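Long-range contact in fimbria adhesin protein (Klebsiella pneumoniae, PDB 3U4K), which probably binds human collagen V through its receptor-binding domain, the part in this chain, as the adhesin of Klebsiella pneumoniae fimbriae: residues A[32-44]-A[164-178]. Sequence-based numbering, arbitrary orientation.
Sequences AYEINMAMGRVVV and TILKTSLNADAITIV
Two short parallel beta ladders join residues 32-44 to 164-178, and Tyr33 N opens the first with a hydrogen bond to Ile165 O. The axes of strands 33-36 and 166-170 diverge by 22°. Lys167 N hydrogen-bonds back to Tyr33 O at 2.8 Å. Ile35 N then donates to Lys167 O, Ser169 N to Ile35 O, and Met37 N to Ser169 O.

Glu34 and Lys167 run alongside each other on one face. A turn about CG-CD (chi3 63°) sets the lysine CE and NZ beside Glu34 OE2, with an NZ salt bridge of 3.4 Å. On the other face CD1 of Leu166 meets the edge of the Tyr33 ring, near its plane. Ile35 CB and CD1 lie beside Thr168 CG2, each at 4.0 Å. Phe135 of strand 133-141 touches both Ile35 and Thr168, as expected inside a jelly-roll beta barrel, where one sheet packs on another. Met37, like Met39 a selenomethionine, turns to the same interior, with SE 3.5 Å from Thr168 OG1 and Trp59 and Tyr156 around it.

The pairing slips by two residues between the ladders, as 164-178 loops out around Ala172 and Asp173. Ala174 O takes two donors there, Met39 N at 2.8 Å and Gly40 N, from opposite faces of its carbonyl plane. Met39 CB and CG pack on the Ile175 CG1-CD1 arm. Strands 40-43 and 175-178 then hydrogen-bond through Thr176 N to Gly40 O, Val42 N to Thr176 O and Val178 N to Val42 O. Ile177 forks between two valines: its CD1 meets Val42 CB at 3.7 Å, and its CG2 meets Val44 CG2 at 3.6 Å.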
ATOM      1  N   ALA A  32      11.697  -4.269  -9.555  1.00 56.14           N
ATOM      2  CA  ALA A  32      11.052  -3.620  -8.413  1.00 56.24           C
ATOM      3  C   ALA A  32      11.263  -4.334  -7.077  1.00 56.02           C
ATOM      4  O   ALA A  32      11.450  -5.551  -7.029  1.00 55.08           O
ATOM      5  CB  ALA A  32       9.564  -3.443  -8.688  1.00 54.69           C
ATOM      6  N   TYR A  33      11.249  -3.554  -5.999  1.00 58.48           N
ATOM      7  CA  TYR A  33      11.209  -4.090  -4.642  1.00 60.11           C
ATOM      8  C   TYR A  33       9.769  -4.490  -4.340  1.00 60.57           C
ATOM      9  O   TYR A  33       8.831  -3.757  -4.679  1.00 61.04           O
ATOM     10  CB  TYR A  33      11.691  -3.035  -3.645  1.00 61.99           C
ATOM     11  CG  TYR A  33      12.024  -3.566  -2.268  1.00 63.18           C
ATOM     12  CD1 TYR A  33      11.139  -3.401  -1.204  1.00 64.46           C
ATOM     13  CD2 TYR A  33      13.230  -4.225  -2.026  1.00 64.88           C
ATOM     14  CE1 TYR A  33      11.443  -3.883   0.063  1.00 64.55           C
ATOM     15  CE2 TYR A  33      13.542  -4.711  -0.764  1.00 64.32           C
ATOM     16  CZ  TYR A  33      12.647  -4.535   0.275  1.00 63.84           C
ATOM     17  OH  TYR A  33      12.957  -5.013   1.525  1.00 64.01           O
ATOM     18  N   GLU A  34       9.593  -5.652  -3.717  1.00 61.30           N
ATOM     19  CA  GLU A  34       8.258  -6.196  -3.467  1.00 60.20           C
ATOM     20  C   GLU A  34       8.000  -6.550  -2.017  1.00 59.58           C
ATOM     21  O   GLU A  34       8.866  -7.100  -1.333  1.00 58.81           O
ATOM     22  CB  GLU A  34       8.010  -7.429  -4.327  1.00 60.70           C
ATOM     23  CG  GLU A  34       7.526  -7.117  -5.729  1.00 64.06           C
ATOM     24  CD  GLU A  34       7.449  -8.354  -6.598  1.00 65.90           C
ATOM     25  OE1 GLU A  34       8.425  -9.138  -6.610  1.00 65.47           O
ATOM     26  OE2 GLU A  34       6.412  -8.544  -7.269  1.00 68.84           O
ATOM     27  N   ILE A  35       6.796  -6.228  -1.558  1.00 59.66           N
ATOM     28  CA  ILE A  35       6.342  -6.614  -0.231  1.00 59.71           C
ATOM     29  C   ILE A  35       5.073  -7.445  -0.376  1.00 60.73           C
ATOM     30  O   ILE A  35       4.080  -6.980  -0.945  1.00 60.71           O
ATOM     31  CB  ILE A  35       6.055  -5.383   0.658  1.00 59.20           C
ATOM     32  CG1 ILE A  35       7.315  -4.536   0.832  1.00 60.03           C
ATOM     33  CG2 ILE A  35       5.527  -5.815   2.018  1.00 60.19           C
ATOM     34  CD1 ILE A  35       7.050  -3.127   1.313  1.00 60.24           C
ATOM     35  N   ASN A  36       5.118  -8.679   0.119  1.00 61.41           N
ATOM     36  CA  ASN A  36       3.907  -9.473   0.301  1.00 63.53           C
ATOM     37  C   ASN A  36       3.264  -9.063   1.626  1.00 62.21           C
ATOM     38  O   ASN A  36       3.867  -9.214   2.689  1.00 62.52           O
ATOM     39  CB  ASN A  36       4.224 -10.974   0.270  1.00 65.72           C
ATOM     40  CG  ASN A  36       3.020 -11.839   0.615  1.00 68.29           C
ATOM     41  OD1 ASN A  36       1.898 -11.597   0.154  1.00 69.09           O
ATOM     42  ND2 ASN A  36       3.252 -12.863   1.427  1.00 68.93           N
HETATM   43  N   MSE A  37       2.043  -8.541   1.554  1.00 62.47           N
HETATM   44  CA  MSE A  37       1.395  -7.921   2.716  1.00 65.01           C
HETATM   45  C   MSE A  37       0.597  -8.890   3.562  1.00 66.06           C
HETATM   46  O   MSE A  37      -0.456  -8.534   4.091  1.00 66.38           O
HETATM   47  CB  MSE A  37       0.518  -6.764   2.234  1.00 66.09           C
HETATM   48  CG  MSE A  37       1.352  -5.683   1.545  1.00 70.52           C
HETATM   49 SE   MSE A  37       0.287  -4.059   1.179  1.00 75.42          SE
HETATM   50  CE  MSE A  37      -1.055  -4.846  -0.032  1.00 73.38           C
ATOM     51  N   ALA A  38       1.101 -10.116   3.708  1.00 67.09           N
ATOM     52  CA  ALA A  38       0.419 -11.163   4.475  1.00 68.93           C
ATOM     53  C   ALA A  38       0.224 -10.770   5.939  1.00 71.15           C
ATOM     54  O   ALA A  38       1.189 -10.458   6.643  1.00 71.55           O
ATOM     55  CB  ALA A  38       1.176 -12.480   4.370  1.00 68.56           C
HETATM   56  N   MSE A  39      -1.033 -10.782   6.385  1.00 72.60           N
HETATM   57  CA  MSE A  39      -1.381 -10.386   7.753  1.00 71.85           C
HETATM   58  C   MSE A  39      -2.040 -11.514   8.504  1.00 70.19           C
HETATM   59  O   MSE A  39      -2.158 -11.459   9.727  1.00 70.78           O
HETATM   60  CB  MSE A  39      -2.283  -9.150   7.745  1.00 72.87           C
HETATM   61  CG  MSE A  39      -1.512  -7.906   7.297  1.00 77.76           C
HETATM   62 SE   MSE A  39      -2.353  -6.211   7.881  1.00 82.79          SE
HETATM   63  CE  MSE A  39      -2.377  -6.541   9.827  1.00 81.45           C
ATOM     64  N   GLY A  40      -2.467 -12.548   7.784  1.00 69.18           N
ATOM     65  CA  GLY A  40      -3.166 -13.683   8.386  1.00 68.34           C
ATOM     66  C   GLY A  40      -4.607 -13.382   8.772  1.00 69.71           C
ATOM     67  O   GLY A  40      -5.274 -12.549   8.145  1.00 66.76           O
ATOM     68  N   ARG A  41      -5.078 -14.056   9.818  1.00 70.45           N
ATOM     69  CA  ARG A  41      -6.476 -13.986  10.245  1.00 69.50           C
ATOM     70  C   ARG A  41      -6.705 -12.858  11.252  1.00 67.62           C
ATOM     71  O   ARG A  41      -5.931 -12.694  12.197  1.00 68.26           O
ATOM     72  CB  ARG A  41      -6.891 -15.331  10.842  1.00 73.36           C
ATOM     73  CG  ARG A  41      -8.387 -15.594  10.858  1.00 79.61           C
ATOM     74  CD  ARG A  41      -8.671 -17.044  11.224  1.00 83.31           C
ATOM     75  NE  ARG A  41     -10.071 -17.261  11.583  1.00 88.03           N
ATOM     76  CZ  ARG A  41     -10.566 -17.124  12.813  1.00 91.28           C
ATOM     77  NH1 ARG A  41      -9.781 -16.764  13.824  1.00 90.42           N
ATOM     78  NH2 ARG A  41     -11.857 -17.345  13.034  1.00 91.87           N
ATOM     79  N   VAL A  42      -7.769 -12.085  11.044  1.00 65.05           N
ATOM     80  CA  VAL A  42      -8.082 -10.935  11.903  1.00 65.14           C
ATOM     81  C   VAL A  42      -9.557 -10.937  12.326  1.00 65.73           C
ATOM     82  O   VAL A  42     -10.449 -11.060  11.482  1.00 64.60           O
ATOM     83  CB  VAL A  42      -7.743  -9.594  11.205  1.00 64.71           C
ATOM     84  CG1 VAL A  42      -8.188  -8.404  12.049  1.00 65.34           C
ATOM     85  CG2 VAL A  42      -6.255  -9.496  10.900  1.00 64.74           C
ATOM     86  N   VAL A  43      -9.802 -10.789  13.630  1.00 64.81           N
ATOM     87  CA  VAL A  43     -11.162 -10.769  14.181  1.00 64.08           C
ATOM     88  C   VAL A  43     -11.560  -9.361  14.634  1.00 65.11           C
ATOM     89  O   VAL A  43     -10.930  -8.782  15.523  1.00 65.24           O
ATOM     90  CB  VAL A  43     -11.325 -11.768  15.351  1.00 63.66           C
ATOM     91  CG1 VAL A  43     -12.779 -11.844  15.795  1.00 64.41           C
ATOM     92  CG2 VAL A  43     -10.814 -13.150  14.966  1.00 61.64           C
ATOM     93  N   VAL A  44     -12.612  -8.823  14.020  1.00 66.13           N
ATOM     94  CA  VAL A  44     -13.083  -7.466  14.315  1.00 67.80           C
ATOM     95  C   VAL A  44     -13.982  -7.442  15.550  1.00 71.18           C
ATOM     96  O   VAL A  44     -14.978  -8.163  15.614  1.00 74.98           O
ATOM     97  CB  VAL A  44     -13.855  -6.856  13.124  1.00 65.43           C
ATOM     98  CG1 VAL A  44     -14.136  -5.381  13.366  1.00 65.72           C
ATOM     99  CG2 VAL A  44     -13.084  -7.037  11.830  1.00 64.45           C
ATOM    100  N   THR A 164       6.893   0.868 -12.274  1.00 64.19           N
ATOM    101  CA  THR A 164       6.928   0.401 -10.890  1.00 64.11           C
ATOM    102  C   THR A 164       8.335   0.014 -10.438  1.00 63.23           C
ATOM    103  O   THR A 164       8.977  -0.848 -11.040  1.00 63.51           O
ATOM    104  CB  THR A 164       5.954  -0.783 -10.666  1.00 64.84           C
ATOM    105  OG1 THR A 164       4.640  -0.420 -11.107  1.00 63.83           O
ATOM    106  CG2 THR A 164       5.889  -1.167  -9.191  1.00 65.34           C
ATOM    107  N   ILE A 165       8.799   0.665  -9.376  1.00 62.12           N
ATOM    108  CA  ILE A 165      10.060   0.299  -8.728  1.00 61.34           C
ATOM    109  C   ILE A 165       9.804  -0.187  -7.304  1.00 60.90           C
ATOM    110  O   ILE A 165      10.679  -0.783  -6.669  1.00 60.29           O
ATOM    111  CB  ILE A 165      11.091   1.452  -8.738  1.00 62.34           C
ATOM    112  CG1 ILE A 165      10.538   2.696  -8.033  1.00 61.97           C
ATOM    113  CG2 ILE A 165      11.514   1.780 -10.167  1.00 63.38           C
ATOM    114  CD1 ILE A 165      11.606   3.601  -7.456  1.00 62.80           C
ATOM    115  N   LEU A 166       8.595   0.072  -6.812  1.00 61.60           N
ATOM    116  CA  LEU A 166       8.164  -0.413  -5.504  1.00 61.99           C
ATOM    117  C   LEU A 166       6.732  -0.914  -5.587  1.00 62.50           C
ATOM    118  O   LEU A 166       5.810  -0.144  -5.869  1.00 64.53           O
ATOM    119  CB  LEU A 166       8.297   0.687  -4.445  1.00 60.20           C
ATOM    120  CG  LEU A 166       7.870   0.388  -3.004  1.00 60.27           C
ATOM    121  CD1 LEU A 166       8.560  -0.851  -2.442  1.00 60.03           C
ATOM    122  CD2 LEU A 166       8.136   1.600  -2.123  1.00 59.67           C
ATOM    123  N   LYS A 167       6.555  -2.208  -5.342  1.00 63.12           N
ATOM    124  CA  LYS A 167       5.250  -2.846  -5.477  1.00 65.61           C
ATOM    125  C   LYS A 167       4.862  -3.634  -4.227  1.00 65.65           C
ATOM    126  O   LYS A 167       5.680  -4.360  -3.661  1.00 66.29           O
ATOM    127  CB  LYS A 167       5.236  -3.755  -6.709  1.00 66.58           C
ATOM    128  CG  LYS A 167       3.878  -4.360  -7.036  1.00 70.90           C
ATOM    129  CD  LYS A 167       3.850  -5.020  -8.408  1.00 72.66           C
ATOM    130  CE  LYS A 167       4.806  -6.201  -8.490  1.00 73.80           C
ATOM    131  NZ  LYS A 167       4.524  -7.079  -9.658  1.00 75.66           N
ATOM    132  N   THR A 168       3.614  -3.474  -3.795  1.00 66.09           N
ATOM    133  CA  THR A 168       3.073  -4.271  -2.693  1.00 66.30           C
ATOM    134  C   THR A 168       1.839  -5.040  -3.153  1.00 66.31           C
ATOM    135  O   THR A 168       0.988  -4.498  -3.861  1.00 66.96           O
ATOM    136  CB  THR A 168       2.722  -3.418  -1.457  1.00 65.67           C
ATOM    137  OG1 THR A 168       1.579  -2.606  -1.738  1.00 63.52           O
ATOM    138  CG2 THR A 168       3.893  -2.535  -1.037  1.00 65.76           C
ATOM    139  N   SER A 169       1.749  -6.301  -2.740  1.00 67.08           N
ATOM    140  CA  SER A 169       0.695  -7.196  -3.209  1.00 67.66           C
ATOM    141  C   SER A 169       0.317  -8.270  -2.179  1.00 69.17           C
ATOM    142  O   SER A 169       0.935  -8.377  -1.115  1.00 67.79           O
ATOM    143  CB  SER A 169       1.124  -7.852  -4.524  1.00 67.25           C
ATOM    144  OG  SER A 169       2.266  -8.667  -4.335  1.00 70.13           O
ATOM    145  N   LEU A 170      -0.707  -9.056  -2.510  1.00 71.37           N
ATOM    146  CA  LEU A 170      -1.162 -10.157  -1.665  1.00 70.27           C
ATOM    147  C   LEU A 170      -1.203 -11.470  -2.427  1.00 72.09           C
ATOM    148  O   LEU A 170      -1.439 -11.485  -3.637  1.00 73.18           O
ATOM    149  CB  LEU A 170      -2.555  -9.866  -1.105  1.00 68.62           C
ATOM    150  CG  LEU A 170      -2.682  -8.911   0.082  1.00 68.51           C
ATOM    151  CD1 LEU A 170      -4.146  -8.611   0.360  1.00 67.77           C
ATOM    152  CD2 LEU A 170      -2.012  -9.486   1.319  1.00 67.52           C
ATOM    153  N   ASN A 171      -0.972 -12.565  -1.708  1.00 75.33           N
ATOM    154  CA  ASN A 171      -1.192 -13.910  -2.229  1.00 78.14           C
ATOM    155  C   ASN A 171      -2.657 -14.312  -2.078  1.00 81.40           C
ATOM    156  O   ASN A 171      -3.533 -13.461  -1.892  1.00 80.30           O
ATOM    157  CB  ASN A 171      -0.310 -14.917  -1.488  1.00 78.79           C
ATOM    158  CG  ASN A 171       1.156 -14.772  -1.830  1.00 81.26           C
ATOM    159  OD1 ASN A 171       1.537 -14.738  -3.001  1.00 80.89           O
ATOM    160  ND2 ASN A 171       1.994 -14.698  -0.802  1.00 82.34           N
ATOM    161  N   ALA A 172      -2.918 -15.613  -2.173  1.00 84.61           N
ATOM    162  CA  ALA A 172      -4.210 -16.166  -1.800  1.00 84.25           C
ATOM    163  C   ALA A 172      -4.195 -16.457  -0.300  1.00 84.76           C
ATOM    164  O   ALA A 172      -3.201 -16.972   0.227  1.00 81.00           O
ATOM    165  CB  ALA A 172      -4.501 -17.428  -2.594  1.00 84.81           C
ATOM    166  N   ASP A 173      -5.291 -16.108   0.374  1.00 87.59           N
ATOM    167  CA  ASP A 173      -5.461 -16.313   1.824  1.00 89.70           C
ATOM    168  C   ASP A 173      -4.322 -15.720   2.658  1.00 86.56           C
ATOM    169  O   ASP A 173      -3.740 -16.397   3.510  1.00 86.55           O
ATOM    170  CB  ASP A 173      -5.668 -17.802   2.162  1.00 92.74           C
ATOM    171  CG  ASP A 173      -6.895 -18.399   1.485  1.00 96.21           C
ATOM    172  OD1 ASP A 173      -7.831 -17.645   1.134  1.00 98.86           O
ATOM    173  OD2 ASP A 173      -6.923 -19.636   1.311  1.00 97.45           O
ATOM    174  N   ALA A 174      -4.012 -14.453   2.405  1.00 84.39           N
ATOM    175  CA  ALA A 174      -2.965 -13.754   3.144  1.00 80.58           C
ATOM    176  C   ALA A 174      -3.564 -12.797   4.170  1.00 76.20           C
ATOM    177  O   ALA A 174      -2.949 -12.520   5.200  1.00 74.56           O
ATOM    178  CB  ALA A 174      -2.034 -13.022   2.190  1.00 80.58           C
ATOM    179  N   ILE A 175      -4.759 -12.287   3.875  1.00 72.46           N
ATOM    180  CA  ILE A 175      -5.535 -11.507   4.839  1.00 71.28           C
ATOM    181  C   ILE A 175      -6.994 -11.972   4.869  1.00 71.18           C
ATOM    182  O   ILE A 175      -7.736 -11.803   3.895  1.00 68.60           O
ATOM    183  CB  ILE A 175      -5.485  -9.988   4.559  1.00 70.69           C
ATOM    184  CG1 ILE A 175      -4.039  -9.479   4.527  1.00 71.17           C
ATOM    185  CG2 ILE A 175      -6.294  -9.232   5.611  1.00 70.22           C
ATOM    186  CD1 ILE A 175      -3.897  -8.016   4.161  1.00 69.76           C
ATOM    187  N   THR A 176      -7.392 -12.562   5.994  1.00 71.61           N
ATOM    188  CA  THR A 176      -8.781 -12.962   6.213  1.00 71.53           C
ATOM    189  C   THR A 176      -9.384 -12.141   7.352  1.00 68.63           C
ATOM    190  O   THR A 176      -8.857 -12.128   8.466  1.00 66.53           O
ATOM    191  CB  THR A 176      -8.905 -14.467   6.532  1.00 73.61           C
ATOM    192  OG1 THR A 176      -7.992 -15.212   5.716  1.00 76.97           O
ATOM    193  CG2 THR A 176     -10.325 -14.955   6.273  1.00 72.15           C
ATOM    194  N   ILE A 177     -10.480 -11.449   7.054  1.00 70.17           N
ATOM    195  CA  ILE A 177     -11.188 -10.640   8.046  1.00 72.14           C
ATOM    196  C   ILE A 177     -12.474 -11.338   8.466  1.00 74.47           C
ATOM    197  O   ILE A 177     -13.358 -11.577   7.642  1.00 77.84           O
ATOM    198  CB  ILE A 177     -11.520  -9.232   7.507  1.00 71.19           C
ATOM    199  CG1 ILE A 177     -10.258  -8.524   6.998  1.00 71.86           C
ATOM    200  CG2 ILE A 177     -12.242  -8.403   8.562  1.00 70.40           C
ATOM    201  CD1 ILE A 177      -9.153  -8.358   8.020  1.00 71.20           C
ATOM    202  N   VAL A 178     -12.564 -11.663   9.753  1.00 73.58           N
ATOM    203  CA  VAL A 178     -13.715 -12.368  10.304  1.00 73.04           C
ATOM    204  C   VAL A 178     -14.337 -11.559  11.439  1.00 71.79           C
ATOM    205  O   VAL A 178     -13.838 -11.560  12.562  1.00 71.63           O
ATOM    206  CB  VAL A 178     -13.334 -13.786  10.794  1.00 75.02           C
ATOM    207  CG1 VAL A 178     -14.533 -14.491  11.415  1.00 77.17           C
ATOM    208  CG2 VAL A 178     -12.772 -14.621   9.650  1.00 78.08           C
TER